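Local coordinates for aminopeptidase-like protein (Chaetomium thermophilum, PDB 5JM6) that probably removes amino acids from peptide N-termini as a zinc-dependent M18 metalloaminopeptidase, forms a dodecamer and belongs to the Cvt pathway of selective autophagy, at residues G177-V182 against T190-V195; V68-D73 against L194-W199; P250-S255 against D273-L278; R140-S145 against G157-A162; V85-R90 against G101-T106. All coordinates share one frame; numbering follows the deposited sequence.

Contact 1 (G177-V182 against T190-V195); sequences GGRVIV and TTVKLV
Thr190 meets Ile181 through methyl groups: CG2 of Thr190 lies 3.5 Å from CG2 of Ile181, while the threonine OG1 makes a weak hydrogen bond to Glu516 O of a neighbouring subunit. At Thr191 a single acceptor is gripped twice. Val182 O receives the backbone N of Thr191 at 3.0 Å and its OG1 at 3.1 Å; a chi1 of 59°, with OG1 between the backbone N and the carbonyl carbon, brings the hydroxyl to Val182 O, where it stands above the carbonyl plane. Val192 then divides its two branches between neighbours: CG1 rests on the aliphatic CD of Arg179, and CG2 touches Ile181 CD1 at 3.7 Å, these two side chains lying side by side and pointing the same way. Beyond CD, the extended arginine carries its guanidinium off to salt bridges with Glu281 and with Asp429 of a neighbouring subunit. Here the two arms of an antiparallel beta hairpin, 153° apart in direction, form one border of the antiparallel sheet, with 190-196 the outermost strand within this chain. Lys193 pairs with Val180 in both directions, Val180 N reaching Lys193 O at 2.7 Å, and the CG of Lys193 lies 4.1 Å from Val182 CB before the chain bends. Leu194 sits opposite Arg179 in a non-hydrogen-bonded pair. Val195 exchanges two backbone bonds with Gly178, and its CG1 packs 3.9 Å from CG2 of Val180.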
# COMPACT_ATOMS: atom_id res chain seq x y z
N GLY A 177 -40.37 24.61 9.76
CA GLY A 177 -41.04 25.22 10.89
C GLY A 177 -40.04 25.92 11.78
O GLY A 177 -38.83 25.79 11.60
N GLY A 178 -40.55 26.68 12.74
CA GLY A 178 -39.68 27.40 13.65
C GLY A 178 -40.35 28.67 14.12
O GLY A 178 -41.57 28.78 14.14
N ARG A 179 -39.53 29.64 14.49
CA ARG A 179 -40.04 30.92 14.95
C ARG A 179 -39.67 32.05 13.99
O ARG A 179 -38.65 32.00 13.30
CB ARG A 179 -39.51 31.23 16.34
CG ARG A 179 -38.01 31.39 16.39
CD ARG A 179 -37.60 31.91 17.74
NE ARG A 179 -36.16 32.07 17.86
CZ ARG A 179 -35.54 32.32 19.01
NH1 ARG A 179 -36.25 32.42 20.13
NH2 ARG A 179 -34.23 32.46 19.05
N VAL A 180 -40.53 33.07 13.96
CA VAL A 180 -40.30 34.24 13.13
C VAL A 180 -40.24 35.48 14.02
O VAL A 180 -41.05 35.63 14.94
CB VAL A 180 -41.42 34.42 12.08
CG1 VAL A 180 -41.06 35.53 11.11
CG2 VAL A 180 -41.67 33.11 11.35
N ILE A 181 -39.29 36.36 13.75
CA ILE A 181 -39.21 37.61 14.48
C ILE A 181 -39.99 38.65 13.70
O ILE A 181 -39.53 39.14 12.66
CB ILE A 181 -37.76 38.05 14.70
CG1 ILE A 181 -36.92 36.87 15.22
CG2 ILE A 181 -37.69 39.21 15.67
CD1 ILE A 181 -37.39 36.33 16.55
N VAL A 182 -41.15 39.02 14.22
CA VAL A 182 -42.10 39.85 13.50
C VAL A 182 -42.15 41.24 14.11
O VAL A 182 -42.00 41.41 15.32
CB VAL A 182 -43.52 39.21 13.50
CG1 VAL A 182 -44.63 40.25 13.38
CG2 VAL A 182 -43.64 38.17 12.40
N THR A 190 -41.00 44.58 18.84
CA THR A 190 -40.50 43.34 18.27
C THR A 190 -41.07 42.14 19.03
O THR A 190 -41.13 42.14 20.26
CB THR A 190 -38.97 43.31 18.28
OG1 THR A 190 -38.48 44.53 17.71
CG2 THR A 190 -38.45 42.14 17.47
N THR A 191 -41.52 41.13 18.29
CA THR A 191 -42.18 39.96 18.86
C THR A 191 -41.69 38.67 18.20
O THR A 191 -40.87 38.70 17.28
CB THR A 191 -43.71 40.04 18.70
OG1 THR A 191 -44.04 40.14 17.31
CG2 THR A 191 -44.28 41.25 19.44
N VAL A 192 -42.20 37.54 18.68
CA VAL A 192 -41.84 36.23 18.15
C VAL A 192 -43.10 35.41 17.91
O VAL A 192 -43.97 35.33 18.77
CB VAL A 192 -40.90 35.47 19.11
CG1 VAL A 192 -40.49 34.14 18.51
CG2 VAL A 192 -39.68 36.30 19.45
N LYS A 193 -43.19 34.79 16.73
CA LYS A 193 -44.35 33.96 16.40
C LYS A 193 -43.90 32.59 15.89
O LYS A 193 -42.83 32.46 15.29
CB LYS A 193 -45.23 34.65 15.35
CG LYS A 193 -45.39 36.16 15.54
CD LYS A 193 -46.19 36.51 16.78
CE LYS A 193 -47.68 36.37 16.55
NZ LYS A 193 -48.10 37.02 15.28
N LEU A 194 -44.72 31.58 16.12
CA LEU A 194 -44.43 30.22 15.67
C LEU A 194 -45.08 29.95 14.32
O LEU A 194 -46.16 30.47 14.02
CB LEU A 194 -44.91 29.18 16.68
CG LEU A 194 -44.32 29.14 18.09
CD1 LEU A 194 -44.83 27.90 18.82
CD2 LEU A 194 -42.80 29.17 18.07
N VAL A 195 -44.40 29.16 13.49
CA VAL A 195 -44.90 28.87 12.15
C VAL A 195 -44.60 27.41 11.78
O VAL A 195 -43.65 26.81 12.29
CB VAL A 195 -44.28 29.83 11.11
CG1 VAL A 195 -42.85 29.44 10.79
CG2 VAL A 195 -45.12 29.85 9.84

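Contact 2 (V68-D73 against L194-W199); sequences VFHVVD and LVKVDW
Across His70 and Leu194, whose CA atoms lie 7.4 Å apart, the opening turns of helix 68-81 pass the later part of strand 190-196 with local axes 9.4 Å apart and directions differing by 121°. At that separation no backbone hydrogen bond spans the gap, and side chains do the joining. Leu194 pushes its fork against the helix: CD2 touches CB of Phe69 at 3.7 Å, and CD1 comes equally near CB of Asp73 while also lying over one face of the imidazole of His70, offset toward the ring's rim. With CG anti to its carbonyl carbon (chi1 -72°), His70 brings its ring forward to the strand, although its CB does not point there. This is a helix docked on the strand that is outermost, within this chain, of an antiparallel sheet, and in M18 enzymes such a sheet probably belongs to the domain inserted into the catalytic fold. Val195 O lies in the imidazole plane at its edge, 3.6 Å from CE1, a contact without a hydrogen bond. NE2 instead meets the aliphatic CE of Lys196 at 3.6 Å. Were His70 an alanine, a gap is likely to open between the helix and the side chains of Leu194 and Lys196, with Thr67 OG1 left without its ND1 partner. The lysine amine runs on to a weak bond with His64 O, whereas the ring of Phe69 packs on Arg179 and Glu281.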
# COMPACT_ATOMS: atom_id res chain seq x y z
N VAL A 68 -37.91 22.81 18.80
CA VAL A 68 -37.74 23.04 20.22
C VAL A 68 -38.66 24.17 20.70
O VAL A 68 -39.11 24.17 21.84
CB VAL A 68 -36.25 23.34 20.56
CG1 VAL A 68 -35.82 24.70 20.01
CG2 VAL A 68 -36.00 23.25 22.05
N PHE A 69 -38.97 25.11 19.81
CA PHE A 69 -39.85 26.22 20.16
C PHE A 69 -41.30 25.78 20.30
O PHE A 69 -42.06 26.36 21.07
CB PHE A 69 -39.74 27.34 19.13
CG PHE A 69 -38.35 27.84 18.93
CD1 PHE A 69 -37.72 28.55 19.94
CD2 PHE A 69 -37.67 27.59 17.76
CE1 PHE A 69 -36.43 29.01 19.77
CE2 PHE A 69 -36.38 28.05 17.58
CZ PHE A 69 -35.76 28.76 18.59
N HIS A 70 -41.70 24.77 19.54
CA HIS A 70 -43.03 24.22 19.69
C HIS A 70 -43.15 23.46 21.01
O HIS A 70 -44.19 23.49 21.65
CB HIS A 70 -43.39 23.31 18.52
CG HIS A 70 -43.65 24.05 17.24
ND1 HIS A 70 -42.64 24.46 16.40
CD2 HIS A 70 -44.81 24.46 16.67
CE1 HIS A 70 -43.16 25.09 15.36
NE2 HIS A 70 -44.48 25.10 15.50
N VAL A 71 -42.07 22.80 21.41
CA VAL A 71 -42.09 21.99 22.62
C VAL A 71 -42.30 22.85 23.86
O VAL A 71 -43.12 22.51 24.72
CB VAL A 71 -40.79 21.18 22.77
CG1 VAL A 71 -40.76 20.46 24.10
CG2 VAL A 71 -40.68 20.19 21.63
N VAL A 72 -41.59 23.97 23.96
CA VAL A 72 -41.77 24.86 25.10
C VAL A 72 -43.17 25.46 25.09
O VAL A 72 -43.80 25.60 26.14
CB VAL A 72 -40.70 25.97 25.13
CG1 VAL A 72 -41.13 27.12 26.02
CG2 VAL A 72 -39.38 25.40 25.61
N ASP A 73 -43.67 25.80 23.91
CA ASP A 73 -45.02 26.34 23.78
C ASP A 73 -46.06 25.30 24.20
O ASP A 73 -47.08 25.64 24.79
CB ASP A 73 -45.28 26.81 22.35
CG ASP A 73 -46.63 27.48 22.20
OD1 ASP A 73 -46.81 28.57 22.77
OD2 ASP A 73 -47.50 26.91 21.51
N LEU A 194 -44.72 31.58 16.12
CA LEU A 194 -44.43 30.22 15.67
C LEU A 194 -45.08 29.95 14.32
O LEU A 194 -46.16 30.47 14.02
CB LEU A 194 -44.91 29.18 16.68
CG LEU A 194 -44.32 29.14 18.09
CD1 LEU A 194 -44.83 27.90 18.82
CD2 LEU A 194 -42.80 29.17 18.07
N VAL A 195 -44.40 29.16 13.49
CA VAL A 195 -44.90 28.87 12.15
C VAL A 195 -44.60 27.41 11.78
O VAL A 195 -43.65 26.81 12.29
CB VAL A 195 -44.28 29.83 11.11
CG1 VAL A 195 -42.85 29.44 10.79
CG2 VAL A 195 -45.12 29.85 9.84
N LYS A 196 -45.46 26.83 10.95
CA LYS A 196 -45.25 25.48 10.46
C LYS A 196 -45.94 25.31 9.12
O LYS A 196 -47.08 25.72 8.95
CB LYS A 196 -45.80 24.49 11.48
CG LYS A 196 -45.17 23.12 11.48
CD LYS A 196 -46.03 22.18 12.30
CE LYS A 196 -46.59 22.87 13.54
NZ LYS A 196 -47.88 22.25 13.96
N VAL A 197 -45.29 24.64 8.17
CA VAL A 197 -45.96 24.33 6.92
C VAL A 197 -46.46 22.89 7.00
O VAL A 197 -45.73 21.99 7.44
CB VAL A 197 -45.05 24.54 5.69
CG1 VAL A 197 -45.75 24.09 4.42
CG2 VAL A 197 -44.66 26.01 5.58
N ASP A 198 -47.71 22.67 6.61
CA ASP A 198 -48.42 21.43 6.89
C ASP A 198 -48.23 20.34 5.84
O ASP A 198 -48.80 19.25 5.95
CB ASP A 198 -49.92 21.71 7.05
CG ASP A 198 -50.21 22.61 8.23
OD1 ASP A 198 -49.45 22.55 9.23
OD2 ASP A 198 -51.19 23.38 8.17
N TRP A 199 -47.44 20.63 4.81
CA TRP A 199 -47.12 19.64 3.78
C TRP A 199 -45.62 19.67 3.50
O TRP A 199 -44.96 20.66 3.81
CB TRP A 199 -47.93 19.90 2.50
CG TRP A 199 -47.41 21.04 1.68
CD1 TRP A 199 -46.41 21.00 0.76
CD2 TRP A 199 -47.89 22.39 1.70
NE1 TRP A 199 -46.22 22.25 0.21
CE2 TRP A 199 -47.12 23.12 0.77
CE3 TRP A 199 -48.89 23.06 2.41
CZ2 TRP A 199 -47.32 24.47 0.53
CZ3 TRP A 199 -49.08 24.41 2.18
CH2 TRP A 199 -48.30 25.10 1.24

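Contact 3 (P250-S255 against D273-L278); sequences PGSFAS and DPDSIL
Ser252, which lies against Asp275, has a carbonyl O gripped twice by Ser255: OG binds it at 2.6 Å, tilted from the carbonyl plane, and the backbone N adds a weak bond. This double hold closes the turn that runs into the short 3-10 segment, in the loop before helix 259-268. Across the contact, OD1 of Asp275 comes within 3.6 Å of CB of Ser252 without bonding to it. The backbone of Lys249 serves both residues instead, its O taking the serine OG and its N giving a weak hydrogen bond to the aspartate OD1. Phe253 is the largest participant. With CG anti to the backbone N (chi1 175°), its ring crosses Ile277, CD2 resting 4.0 Å from CG2 of the isoleucine. The CB of Phe253 sits 3.4 Å from Leu278 O, and Trp280 stacks edge-to-face with the ring. Next along the chain, the methyl of Ala254 faces CB of Pro274 at 4.0 Å, on the far segment's own 3-10 turn. That turn is closed by Ser276 N binding Asp273 O at 3.0 Å. Val262 and Leu266 of helix 259-268 cover Ala254 and Ile277 respectively, so the loop leading into the helix and the turn leading into strand 277-286 are packed together against the same helix. With no hydrogen bond passing directly between the segments, their cohesion rests largely on apolar carbon packing, some of it against carbonyl oxygens, each turn making some of its own backbone bonds, while the backbone of Lys249 adds a polar link that is weak on the aspartate side.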
# COMPACT_ATOMS: atom_id res chain seq x y z
N PRO A 250 -34.39 45.84 -1.32
CA PRO A 250 -33.24 45.03 -1.75
C PRO A 250 -32.28 44.64 -0.62
O PRO A 250 -31.56 43.65 -0.75
CB PRO A 250 -32.52 45.93 -2.76
CG PRO A 250 -33.53 46.93 -3.20
CD PRO A 250 -34.51 47.10 -2.08
N GLY A 251 -32.27 45.40 0.48
CA GLY A 251 -31.38 45.10 1.58
C GLY A 251 -32.02 44.42 2.78
O GLY A 251 -31.35 44.20 3.79
N SER A 252 -33.30 44.07 2.67
CA SER A 252 -34.03 43.52 3.82
C SER A 252 -33.73 42.05 4.07
O SER A 252 -33.03 41.40 3.29
CB SER A 252 -35.53 43.71 3.62
OG SER A 252 -35.99 42.98 2.49
N PHE A 253 -34.29 41.51 5.15
CA PHE A 253 -34.11 40.10 5.47
C PHE A 253 -34.83 39.23 4.45
O PHE A 253 -34.30 38.19 4.04
CB PHE A 253 -34.63 39.78 6.88
CG PHE A 253 -34.59 38.31 7.22
CD1 PHE A 253 -33.44 37.74 7.75
CD2 PHE A 253 -35.70 37.51 7.01
CE1 PHE A 253 -33.40 36.40 8.07
CE2 PHE A 253 -35.66 36.16 7.32
CZ PHE A 253 -34.52 35.60 7.85
N ALA A 254 -36.02 39.64 4.04
CA ALA A 254 -36.82 38.86 3.10
C ALA A 254 -36.06 38.58 1.81
O ALA A 254 -36.20 37.51 1.22
CB ALA A 254 -38.13 39.58 2.79
N SER A 255 -35.22 39.52 1.40
CA SER A 255 -34.46 39.36 0.16
C SER A 255 -33.41 38.24 0.24
O SER A 255 -32.95 37.76 -0.79
CB SER A 255 -33.79 40.67 -0.23
OG SER A 255 -32.80 41.04 0.72
N ASP A 273 -46.90 42.72 4.20
CA ASP A 273 -45.63 43.36 3.86
C ASP A 273 -44.40 42.57 4.32
O ASP A 273 -44.16 42.41 5.51
CB ASP A 273 -45.59 44.77 4.48
CG ASP A 273 -44.47 45.62 3.92
OD1 ASP A 273 -43.56 45.99 4.69
OD2 ASP A 273 -44.49 45.91 2.70
N PRO A 274 -43.60 42.10 3.35
CA PRO A 274 -42.37 41.33 3.58
C PRO A 274 -41.39 41.99 4.54
O PRO A 274 -40.55 41.32 5.13
CB PRO A 274 -41.74 41.26 2.19
CG PRO A 274 -42.88 41.41 1.26
CD PRO A 274 -43.87 42.30 1.91
N ASP A 275 -41.50 43.30 4.69
CA ASP A 275 -40.54 44.05 5.48
C ASP A 275 -40.87 43.99 6.97
O ASP A 275 -40.16 44.57 7.79
CB ASP A 275 -40.47 45.50 4.98
CG ASP A 275 -39.95 45.59 3.56
OD1 ASP A 275 -38.79 45.21 3.33
OD2 ASP A 275 -40.71 46.04 2.67
N SER A 276 -41.95 43.29 7.30
CA SER A 276 -42.35 43.07 8.69
C SER A 276 -41.61 41.90 9.34
O SER A 276 -41.71 41.70 10.55
CB SER A 276 -43.86 42.82 8.78
OG SER A 276 -44.59 43.95 8.36
N ILE A 277 -40.89 41.13 8.54
CA ILE A 277 -40.09 40.03 9.07
C ILE A 277 -38.64 40.48 9.22
O ILE A 277 -37.97 40.76 8.23
CB ILE A 277 -40.18 38.78 8.18
CG1 ILE A 277 -41.63 38.32 8.07
CG2 ILE A 277 -39.31 37.67 8.75
CD1 ILE A 277 -41.82 37.06 7.27
N LEU A 278 -38.19 40.58 10.47
CA LEU A 278 -36.83 41.00 10.77
C LEU A 278 -35.84 39.85 10.63
O LEU A 278 -34.68 40.05 10.28
CB LEU A 278 -36.76 41.61 12.17
CG LEU A 278 -37.83 42.64 12.54
CD1 LEU A 278 -37.68 43.10 13.98
CD2 LEU A 278 -37.79 43.84 11.60

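Contact 4 (R140-S145 against G157-A162); sequences RLKPTS and GVAQYA
Arg140 and Ala159 form a hydrogen-bonded pair in the antiparallel beta hairpin of strands 139-141 and 153-160: Ala159 N reaches Arg140 O at 2.8 Å, and Arg140 N returns the bond to Ala159 O. Beyond the pair the first segment loops out, yet several of its backbone groups still bond across. Lys142 N binds Gly157 O at 3.0 Å, from above the carbonyl plane, and Gly157 N is taken by Ser145 O at 2.7 Å, so that Gly157 holds both ends of the outward loop. The lysine side chain then bends back along the strand. Its CG rides beside Gly157, where the absence of a side chain leaves room, and NZ donates to Val158 O at 3.0 Å while holding Glu222 in a salt bridge. With Lys142 reduced to an alanine, Val158 O would probably lose this donor and the carboxylate of Glu222 this charged mate. At the opposite end the aromatic ring of Tyr161 receives Arg140 in a cation-pi contact, CZ lying 4.8 Å from the ring centroid. The hydroxyl of Tyr161 is bonded to Asp135, and the Tyr161 side chain comes about 4 Å (nearest atoms) from that of zinc-binding Glu340, so the chain just past the hairpin comes near the metal site. The guanidinium stands edge-on, its plane 86° from that of the ring, and NH1 is poised 3.3 Å above one ring face, offset toward the rim near CG and CD2.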
# COMPACT_ATOMS: atom_id res chain seq x y z
N ARG A 140 -30.88 23.51 10.11
CA ARG A 140 -31.35 24.89 10.18
C ARG A 140 -31.09 25.66 8.89
O ARG A 140 -30.05 25.49 8.25
CB ARG A 140 -30.69 25.61 11.36
CG ARG A 140 -31.03 24.98 12.69
CD ARG A 140 -30.68 25.87 13.87
NE ARG A 140 -31.81 25.95 14.79
CZ ARG A 140 -31.94 25.21 15.89
NH1 ARG A 140 -31.00 24.35 16.23
NH2 ARG A 140 -33.02 25.35 16.65
N LEU A 141 -32.05 26.49 8.52
CA LEU A 141 -31.90 27.38 7.37
C LEU A 141 -30.74 28.34 7.60
O LEU A 141 -30.57 28.90 8.68
CB LEU A 141 -33.19 28.16 7.12
CG LEU A 141 -34.22 27.58 6.16
CD1 LEU A 141 -34.73 26.22 6.64
CD2 LEU A 141 -35.38 28.55 5.97
N LYS A 142 -29.93 28.52 6.56
CA LYS A 142 -28.82 29.46 6.59
C LYS A 142 -29.33 30.88 6.77
O LYS A 142 -30.49 31.15 6.46
CB LYS A 142 -28.00 29.34 5.31
CG LYS A 142 -27.37 27.97 5.09
CD LYS A 142 -25.89 28.12 4.79
CE LYS A 142 -25.19 26.81 4.48
NZ LYS A 142 -25.64 26.19 3.20
N PRO A 143 -28.49 31.80 7.28
CA PRO A 143 -28.86 33.22 7.27
C PRO A 143 -29.31 33.69 5.89
O PRO A 143 -30.33 34.38 5.79
CB PRO A 143 -27.57 33.90 7.71
CG PRO A 143 -26.98 32.93 8.68
CD PRO A 143 -27.31 31.55 8.14
N THR A 144 -28.58 33.32 4.84
CA THR A 144 -29.10 33.45 3.49
C THR A 144 -29.44 32.06 2.99
O THR A 144 -28.55 31.26 2.69
CB THR A 144 -28.08 34.12 2.54
OG1 THR A 144 -27.78 35.44 3.01
CG2 THR A 144 -28.64 34.21 1.13
N SER A 145 -30.73 31.76 2.91
CA SER A 145 -31.16 30.43 2.47
C SER A 145 -31.39 30.34 0.97
O SER A 145 -31.50 29.24 0.43
CB SER A 145 -32.41 30.01 3.24
OG SER A 145 -33.17 31.13 3.67
N GLY A 157 -30.57 26.82 1.00
CA GLY A 157 -29.38 26.76 1.84
C GLY A 157 -29.68 26.35 3.27
O GLY A 157 -30.39 27.06 3.98
N VAL A 158 -29.08 25.25 3.71
CA VAL A 158 -29.26 24.80 5.09
C VAL A 158 -27.93 24.38 5.69
O VAL A 158 -26.95 24.16 4.97
CB VAL A 158 -30.26 23.62 5.21
CG1 VAL A 158 -31.61 23.98 4.61
CG2 VAL A 158 -29.69 22.36 4.57
N ALA A 159 -27.90 24.28 7.01
CA ALA A 159 -26.70 23.87 7.73
C ALA A 159 -27.07 22.82 8.76
O ALA A 159 -28.01 23.03 9.53
CB ALA A 159 -26.04 25.07 8.39
N GLN A 160 -26.36 21.70 8.78
CA GLN A 160 -26.67 20.69 9.78
C GLN A 160 -26.36 21.28 11.15
O GLN A 160 -25.24 21.73 11.43
CB GLN A 160 -25.90 19.37 9.52
CG GLN A 160 -24.42 19.33 9.89
CD GLN A 160 -23.52 19.99 8.86
OE1 GLN A 160 -23.98 20.42 7.80
NE2 GLN A 160 -22.23 20.07 9.16
N TYR A 161 -27.37 21.30 12.01
CA TYR A 161 -27.23 21.85 13.34
C TYR A 161 -26.40 20.93 14.21
O TYR A 161 -25.38 21.33 14.77
CB TYR A 161 -28.62 22.07 13.97
CG TYR A 161 -28.68 21.91 15.48
CD1 TYR A 161 -29.42 20.89 16.06
CD2 TYR A 161 -28.00 22.79 16.32
CE1 TYR A 161 -29.49 20.75 17.44
CE2 TYR A 161 -28.06 22.65 17.69
CZ TYR A 161 -28.80 21.63 18.25
OH TYR A 161 -28.85 21.50 19.62
N ALA A 162 -26.83 19.69 14.30
CA ALA A 162 -26.28 18.80 15.30
C ALA A 162 -25.07 18.01 14.85
O ALA A 162 -24.30 17.52 15.68
CB ALA A 162 -27.36 17.87 15.75

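Contact 5 (V85-R90 against G101-T106); sequences VELPAR and GKYFTT
Val85 and Tyr103 stand abreast where strand 85-86 runs parallel to strand 102-107, at the border of the mixed central sheet within this chain. The backbone weave is that of parallel strands: Val85 N donates to Lys102 O at 2.8 Å, Val85 O accepts from Phe104 N, and Leu87 N reaches Phe104 O at 2.8 Å. One further bond prolongs the pairing past the short strand. Thr105 OG1 binds Leu87 O at 2.9 Å, in the carbonyl plane and on a lone pair, which ties the chain beyond the strand to its neighbour. Among the side chains, Glu86 lays its aliphatic stem over one face of the Phe104 ring, CB being 3.4 Å from CZ. The phenyl group is turned under the glutamate by a chi1 of 72°, and the carboxylate plane is tilted 29° from that of the ring. On the face that carries Val85 and Tyr103, Val85 CB touches the tyrosine ring at CD1, and Leu87 CD1 rests 3.7 Å from Tyr103 CB. A second shell positions both aromatics. Leu79 and Leu80 of helix 68-81 pack on Phe104, as does Lys76, which also makes a long, weak ion pair with Glu86. Further along the loop, Arg90 forms a salt bridge to Asp514 of a neighbouring subunit. Tyr103 is pinned at its far end, where OH is hydrogen-bonded to the backbone N of Val98.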
# COMPACT_ATOMS: atom_id res chain seq x y z
N VAL A 85 -48.12 29.13 37.55
CA VAL A 85 -47.88 30.57 37.42
C VAL A 85 -46.49 30.80 36.83
O VAL A 85 -45.51 30.20 37.28
CB VAL A 85 -48.00 31.28 38.79
CG1 VAL A 85 -47.55 32.73 38.68
CG2 VAL A 85 -49.42 31.18 39.31
N GLU A 86 -46.40 31.67 35.83
CA GLU A 86 -45.12 31.95 35.19
C GLU A 86 -44.31 32.97 35.97
O GLU A 86 -44.84 34.00 36.38
CB GLU A 86 -45.33 32.45 33.76
CG GLU A 86 -44.04 32.90 33.08
CD GLU A 86 -44.21 33.18 31.60
OE1 GLU A 86 -43.19 33.35 30.91
OE2 GLU A 86 -45.37 33.24 31.13
N LEU A 87 -43.03 32.69 36.19
CA LEU A 87 -42.16 33.65 36.85
C LEU A 87 -41.20 34.27 35.85
O LEU A 87 -40.19 33.66 35.48
CB LEU A 87 -41.38 32.96 37.98
CG LEU A 87 -42.24 32.34 39.08
CD1 LEU A 87 -41.41 31.44 39.99
CD2 LEU A 87 -42.92 33.43 39.89
N PRO A 88 -41.48 35.52 35.43
CA PRO A 88 -40.63 36.22 34.47
C PRO A 88 -39.30 36.60 35.10
O PRO A 88 -39.29 37.12 36.21
CB PRO A 88 -41.45 37.46 34.10
CG PRO A 88 -42.85 37.15 34.53
CD PRO A 88 -42.70 36.28 35.73
N ALA A 89 -38.20 36.36 34.39
CA ALA A 89 -36.87 36.58 34.95
C ALA A 89 -36.66 38.03 35.37
O ALA A 89 -36.02 38.30 36.38
CB ALA A 89 -35.80 36.15 33.96
N ARG A 90 -37.21 38.97 34.61
CA ARG A 90 -36.96 40.39 34.87
C ARG A 90 -37.69 40.91 36.10
O ARG A 90 -37.31 41.95 36.65
CB ARG A 90 -37.33 41.23 33.65
CG ARG A 90 -36.40 41.04 32.47
CD ARG A 90 -36.90 41.80 31.25
NE ARG A 90 -35.96 41.74 30.14
CZ ARG A 90 -35.48 42.80 29.51
NH1 ARG A 90 -35.86 44.02 29.88
NH2 ARG A 90 -34.62 42.65 28.51
N GLY A 101 -47.64 26.08 45.97
CA GLY A 101 -47.68 26.81 44.71
C GLY A 101 -47.06 26.04 43.56
O GLY A 101 -46.28 25.11 43.78
N LYS A 102 -47.41 26.41 42.34
CA LYS A 102 -46.89 25.73 41.15
C LYS A 102 -46.45 26.76 40.11
O LYS A 102 -47.22 27.66 39.76
CB LYS A 102 -47.95 24.78 40.57
CG LYS A 102 -48.59 23.87 41.61
CD LYS A 102 -49.60 22.90 41.03
CE LYS A 102 -50.75 23.62 40.34
NZ LYS A 102 -51.83 22.66 39.98
N TYR A 103 -45.22 26.64 39.63
CA TYR A 103 -44.61 27.69 38.83
C TYR A 103 -43.81 27.16 37.64
O TYR A 103 -43.54 25.96 37.55
CB TYR A 103 -43.71 28.56 39.71
CG TYR A 103 -44.37 29.02 40.98
CD1 TYR A 103 -45.16 30.16 41.00
CD2 TYR A 103 -44.22 28.31 42.17
CE1 TYR A 103 -45.78 30.58 42.17
CE2 TYR A 103 -44.84 28.72 43.33
CZ TYR A 103 -45.62 29.86 43.33
OH TYR A 103 -46.23 30.27 44.49
N PHE A 104 -43.45 28.06 36.72
CA PHE A 104 -42.50 27.74 35.66
C PHE A 104 -41.79 29.00 35.16
O PHE A 104 -42.28 30.11 35.33
CB PHE A 104 -43.19 27.03 34.49
CG PHE A 104 -44.08 27.92 33.66
CD1 PHE A 104 -45.42 28.08 33.99
CD2 PHE A 104 -43.60 28.57 32.54
CE1 PHE A 104 -46.25 28.88 33.23
CE2 PHE A 104 -44.42 29.38 31.77
CZ PHE A 104 -45.74 29.53 32.12
N THR A 105 -40.63 28.80 34.55
CA THR A 105 -39.87 29.90 33.97
C THR A 105 -39.27 29.47 32.63
O THR A 105 -39.03 28.29 32.39
CB THR A 105 -38.77 30.39 34.95
OG1 THR A 105 -39.40 30.97 36.10
CG2 THR A 105 -37.87 31.45 34.32
N THR A 106 -39.06 30.46 31.77
CA THR A 106 -38.68 30.27 30.38
C THR A 106 -37.41 31.04 30.06
O THR A 106 -37.16 32.11 30.62
CB THR A 106 -39.84 30.71 29.46
OG1 THR A 106 -40.82 29.67 29.40
CG2 THR A 106 -39.36 31.05 28.06

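Contacts 1 to 4 all reach the antiparallel sheet, whereas contact 5 belongs to the mixed sheet. Contacts 1 and 2 share Leu194 and Val195, their centres 10 Å apart, and Arg179 NE of the hairpin lies 3.4 Å from Phe69 CZ of the helix. Contact 3 joins the same hairpin through Leu278 N and Ile181 O, 2.9 Å apart, in a probable hydrogen bond. Helix 68-81 links the two sheets, since it carries contact 2 and covers Phe104 of contact 5, although those contact centres are 22 Å apart. Contact 4 alone approaches the metals, the Tyr161 side chain about 8 Å from a bound zinc ion. Contacts 1, 4 and 5 touch the same neighbouring subunit, while Trp199 in contact 2 reaches a different one.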